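Local coordinates for putative cytosolic protein (Geobacillus zalihae, PDB 6AHX), which probably acts as a copper-sensing transcriptional repressor of the CsoR family, releasing operator DNA when it binds copper, at residues Lys17-Val22 / Phe68-Glu73; Gly31-Ile36 / Ala54-Ala59. All coordinates share one frame; numbering follows the deposited sequence.

Contact 1. Residues Lys17-Val22 / Phe68-Glu73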
# COMPACT_ATOMS: atom_id res chain seq x y z
N LYS A 17 12.03 -17.33 -8.23
CA LYS A 17 12.37 -17.01 -6.78
C LYS A 17 11.15 -16.73 -5.92
O LYS A 17 10.99 -17.38 -4.92
CB LYS A 17 13.36 -15.86 -6.63
CG LYS A 17 13.74 -15.58 -5.19
CD LYS A 17 15.13 -14.96 -5.09
CE LYS A 17 15.24 -14.03 -3.88
NZ LYS A 17 15.22 -14.64 -2.52
N TYR A 18 10.29 -15.78 -6.28
CA TYR A 18 9.04 -15.57 -5.51
C TYR A 18 7.90 -16.24 -6.21
O TYR A 18 7.80 -16.18 -7.44
CB TYR A 18 8.74 -14.06 -5.28
CG TYR A 18 9.80 -13.44 -4.41
CD1 TYR A 18 9.81 -13.65 -3.06
CD2 TYR A 18 10.82 -12.70 -4.96
CE1 TYR A 18 10.80 -13.09 -2.28
CE2 TYR A 18 11.82 -12.14 -4.19
CZ TYR A 18 11.82 -12.35 -2.86
OH TYR A 18 12.81 -11.86 -2.10
N ARG A 19 7.00 -16.85 -5.45
CA ARG A 19 5.83 -17.45 -6.09
C ARG A 19 5.02 -16.42 -6.84
O ARG A 19 4.89 -15.27 -6.40
CB ARG A 19 4.99 -18.20 -5.09
CG ARG A 19 5.65 -19.55 -4.73
CD ARG A 19 4.87 -20.42 -3.73
NE ARG A 19 4.52 -19.66 -2.52
CZ ARG A 19 3.38 -19.00 -2.31
NH1 ARG A 19 2.40 -19.00 -3.21
NH2 ARG A 19 3.21 -18.33 -1.17
N LYS A 20 4.52 -16.83 -8.00
CA LYS A 20 3.61 -16.00 -8.80
C LYS A 20 2.47 -15.34 -7.99
O LYS A 20 2.15 -14.19 -8.21
CB LYS A 20 3.05 -16.79 -10.00
CG LYS A 20 3.40 -16.14 -11.35
CD LYS A 20 4.93 -15.94 -11.59
CE LYS A 20 5.45 -16.56 -12.90
NZ LYS A 20 4.59 -16.33 -14.11
N GLN A 21 1.91 -16.07 -7.05
CA GLN A 21 0.91 -15.51 -6.16
C GLN A 21 1.36 -14.29 -5.38
O GLN A 21 0.55 -13.39 -5.20
CB GLN A 21 0.36 -16.56 -5.21
CG GLN A 21 -0.75 -17.36 -5.88
CD GLN A 21 -0.90 -18.79 -5.39
OE1 GLN A 21 -0.29 -19.21 -4.40
NE2 GLN A 21 -1.71 -19.57 -6.12
N VAL A 22 2.63 -14.26 -4.95
CA VAL A 22 3.24 -13.05 -4.35
C VAL A 22 3.27 -11.87 -5.32
O VAL A 22 2.84 -10.79 -4.99
CB VAL A 22 4.66 -13.29 -3.85
CG1 VAL A 22 5.33 -11.98 -3.51
CG2 VAL A 22 4.64 -14.20 -2.62
N PHE A 68 7.89 -13.78 4.05
CA PHE A 68 8.68 -14.24 5.18
C PHE A 68 8.60 -15.78 5.41
O PHE A 68 9.62 -16.43 5.62
CB PHE A 68 8.32 -13.46 6.46
CG PHE A 68 9.35 -13.61 7.55
CD1 PHE A 68 10.46 -12.81 7.59
CD2 PHE A 68 9.23 -14.56 8.51
CE1 PHE A 68 11.42 -12.95 8.61
CE2 PHE A 68 10.16 -14.70 9.53
CZ PHE A 68 11.27 -13.90 9.56
N ALA A 69 7.41 -16.37 5.35
CA ALA A 69 7.28 -17.82 5.38
C ALA A 69 8.00 -18.56 4.25
O ALA A 69 8.75 -19.50 4.49
CB ALA A 69 5.83 -18.22 5.40
N ASP A 70 7.78 -18.15 3.03
CA ASP A 70 8.49 -18.76 1.90
C ASP A 70 10.02 -18.63 1.85
O ASP A 70 10.66 -19.46 1.23
CB ASP A 70 7.97 -18.17 0.60
CG ASP A 70 6.54 -18.51 0.34
OD1 ASP A 70 5.94 -19.25 1.13
OD2 ASP A 70 6.02 -17.97 -0.69
N HIS A 71 10.58 -17.57 2.41
CA HIS A 71 11.99 -17.24 2.27
C HIS A 71 12.61 -16.95 3.62
O HIS A 71 13.55 -16.21 3.71
CB HIS A 71 12.16 -16.05 1.30
CG HIS A 71 11.58 -16.33 -0.06
ND1 HIS A 71 12.28 -17.03 -1.02
CD2 HIS A 71 10.35 -16.10 -0.58
CE1 HIS A 71 11.51 -17.22 -2.08
NE2 HIS A 71 10.33 -16.68 -1.83
N MET A 72 12.12 -17.58 4.67
CA MET A 72 12.55 -17.28 6.04
C MET A 72 14.06 -17.21 6.20
O MET A 72 14.59 -16.32 6.87
CB MET A 72 11.92 -18.28 7.02
CG MET A 72 12.26 -17.98 8.45
SD MET A 72 11.45 -18.89 9.75
CE MET A 72 9.72 -18.49 9.48
N GLU A 73 14.76 -18.17 5.61
CA GLU A 73 16.18 -18.27 5.80
C GLU A 73 16.89 -16.96 5.40
O GLU A 73 17.75 -16.48 6.11
CB GLU A 73 16.75 -19.40 4.96
CG GLU A 73 18.21 -19.66 5.29
CD GLU A 73 18.89 -20.52 4.27
OE1 GLU A 73 18.35 -21.55 3.87
OE2 GLU A 73 19.97 -20.18 3.90
O HOH W 1 7.43 -16.75 -2.77
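The residues leading into helix 20-41 meet the break between helix 46-70 and helix 72-75, where Asp70 and His71 face Tyr18 and Arg19. Asp70 OD2 takes two bonds from Arg19 and one from a water. The pair is a salt bridge: Arg19 NE donates to Asp70 OD2 at 2.9 Å, and Arg19 NH2 adds a weak second bond to Asp70 OD2, also at 2.9 Å; both N-H directions are well off straight. A bend at chi3 (-52°) swings the guanidinium across the aspartate, so that its edge faces OD2 with the two planes 72° apart and NE approaches from above the carboxylate plane. The water donates to Asp70 OD2 at 2.8 Å, accepts from Arg19 N at 2.7 Å and lies in the ring plane of His71, 3.0 Å from NE2. It thus links the N-cap residue of one helix, Arg19, to that of another, His71. In CsoR relatives the copper site lies between the subunits, near this end of the antiparallel helix bundle. Tyr18 and His71 form an edge-to-face pair, centroids 4.6 Å apart and planes at 61°, with Tyr18 CE1 over one imidazole face, 3.5 Å from His71 CD2. The phenol runs on to the second subunit, where Tyr18 OH is hydrogen-bonded to the backbone oxygen of Arg44 of that chain. Val22 packs on Val66 and Ile67 of helix 46-70.

Contact 2. Residues Gly31-Ile36 / Ala54-Ala59; sequences GHVRAI and AAVRKA
His32 O accepts the backbone bond from Ile36 N at 3.0 Å and a weaker one from Ala35 N at 3.0 Å, a grip that belongs to the helix carrying His32 and Ile36 against Val56. Across the contact there are no hydrogen bonds. Segments 31-36 and 54-59 lie on helices 20-41 and 46-70, the two arms of an antiparallel helical hairpin; the segment axes come within 10.5 Å at 164°. The second subunit packs on it, consistent with the four-helix dimer of CsoR relatives. Val56 is the residue of 54-59 that meets His32, Val33 and Ile36. Its CG2 methyl sits over the centre of the His32 imidazole in a CH-pi contact, 3.6 Å from the ring centroid and 11° off the normal. That ring is carried alongside the valine, the two side chains passing in opposite directions, because His32 CG stands anti to the backbone N (chi1 -165°). One turn after His32 on the same helix, Ile36 CD1 meets Val56 CG2 tip to tip at 3.5 Å, from a direction about perpendicular to that of the ring. Ile29 of helix 20-41 and Leu60 of the second subunit also pack on Val56, which is buried. Ala55 CB stands obliquely 4.2 Å from His32 NE2. The other valine branch, Val56 CG1, meets Val33 CG2 at 3.9 Å, the two side chains crossing at about a right angle.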
# COMPACT_ATOMS: atom_id res chain seq x y z
N GLY A 31 -3.21 -1.94 -8.01
CA GLY A 31 -4.48 -1.47 -8.59
C GLY A 31 -5.42 -0.90 -7.52
O GLY A 31 -6.22 -0.01 -7.74
N HIS A 32 -5.30 -1.44 -6.33
CA HIS A 32 -6.15 -1.06 -5.20
C HIS A 32 -5.75 0.36 -4.77
O HIS A 32 -6.59 1.24 -4.65
CB HIS A 32 -6.02 -2.14 -4.14
CG HIS A 32 -7.07 -2.11 -3.08
ND1 HIS A 32 -7.97 -1.08 -2.91
CD2 HIS A 32 -7.30 -2.96 -2.08
CE1 HIS A 32 -8.70 -1.29 -1.85
NE2 HIS A 32 -8.32 -2.44 -1.33
N VAL A 33 -4.48 0.60 -4.61
CA VAL A 33 -4.01 1.97 -4.27
C VAL A 33 -4.36 2.99 -5.36
O VAL A 33 -4.81 4.13 -5.03
CB VAL A 33 -2.48 2.06 -3.91
CG1 VAL A 33 -2.14 3.49 -3.48
CG2 VAL A 33 -2.08 1.15 -2.76
N ARG A 34 -4.23 2.55 -6.63
CA ARG A 34 -4.66 3.35 -7.76
C ARG A 34 -6.10 3.77 -7.62
O ARG A 34 -6.47 4.91 -7.94
CB ARG A 34 -4.48 2.61 -9.07
CG ARG A 34 -4.98 3.41 -10.28
CD ARG A 34 -4.38 2.99 -11.65
NE ARG A 34 -4.30 1.52 -11.84
CZ ARG A 34 -3.19 0.74 -11.71
NH1 ARG A 34 -3.31 -0.59 -11.92
NH2 ARG A 34 -1.95 1.23 -11.40
N ALA A 35 -6.94 2.85 -7.14
CA ALA A 35 -8.37 3.13 -7.00
C ALA A 35 -8.64 4.08 -5.90
O ALA A 35 -9.46 4.99 -6.05
CB ALA A 35 -9.14 1.83 -6.78
N ILE A 36 -7.90 3.89 -4.81
CA ILE A 36 -7.98 4.76 -3.64
C ILE A 36 -7.57 6.18 -3.99
O ILE A 36 -8.22 7.14 -3.59
CB ILE A 36 -7.15 4.24 -2.42
CG1 ILE A 36 -7.63 2.84 -1.94
CG2 ILE A 36 -7.25 5.26 -1.26
CD1 ILE A 36 -6.78 2.24 -0.85
N ALA A 54 -7.07 1.01 5.13
CA ALA A 54 -6.86 -0.02 6.11
C ALA A 54 -6.83 -1.39 5.45
O ALA A 54 -6.01 -2.24 5.82
CB ALA A 54 -7.91 0.03 7.14
N ALA A 55 -7.71 -1.64 4.50
CA ALA A 55 -7.65 -2.90 3.76
C ALA A 55 -6.31 -3.12 3.04
O ALA A 55 -5.74 -4.17 3.12
CB ALA A 55 -8.78 -2.93 2.78
N VAL A 56 -5.77 -2.09 2.40
CA VAL A 56 -4.47 -2.20 1.79
C VAL A 56 -3.34 -2.48 2.79
O VAL A 56 -2.46 -3.29 2.52
CB VAL A 56 -4.15 -0.93 0.95
CG1 VAL A 56 -2.71 -0.98 0.44
CG2 VAL A 56 -5.09 -0.80 -0.24
N ARG A 57 -3.33 -1.80 3.95
CA ARG A 57 -2.35 -2.09 5.03
C ARG A 57 -2.39 -3.56 5.48
O ARG A 57 -1.37 -4.18 5.73
CB ARG A 57 -2.50 -1.10 6.19
CG ARG A 57 -2.16 0.36 5.77
CD ARG A 57 -2.07 1.34 6.97
NE ARG A 57 -0.89 1.08 7.84
CZ ARG A 57 -0.91 0.49 9.03
NH1 ARG A 57 -2.02 0.08 9.55
NH2 ARG A 57 0.21 0.31 9.72
N LYS A 58 -3.59 -4.09 5.56
CA LYS A 58 -3.78 -5.49 5.91
C LYS A 58 -3.29 -6.44 4.82
O LYS A 58 -2.61 -7.40 5.16
CB LYS A 58 -5.24 -5.69 6.24
CG LYS A 58 -5.56 -7.05 6.75
CD LYS A 58 -7.05 -7.14 7.07
CE LYS A 58 -7.35 -8.36 7.97
NZ LYS A 58 -8.45 -9.18 7.37
N ALA A 59 -3.55 -6.15 3.54
CA ALA A 59 -3.11 -6.95 2.42
C ALA A 59 -1.60 -6.96 2.34
O ALA A 59 -0.98 -8.02 2.07
CB ALA A 59 -3.68 -6.40 1.13

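How the contacts relate
From the N terminus the chain enters at 17-22, runs up helix 20-41 through 31-36, turns, and returns along helix 46-70 through 54-59 to 68-73. Contact 2 is the inner closure, with 17 residues between its segments. Contact 1 encloses it, closing a loop of 45 residues at the open end of the hairpin, far from the turn. The two therefore nest and do not cross, tying the same pair of helices at two levels; the centres of contact 1 and contact 2 are about 21 Å apart, and the nearest atoms of contact 1 and contact 2 about 8 Å. Contact 1 also reaches His71, the N-cap of helix 72-75, and both contacts touch the second subunit.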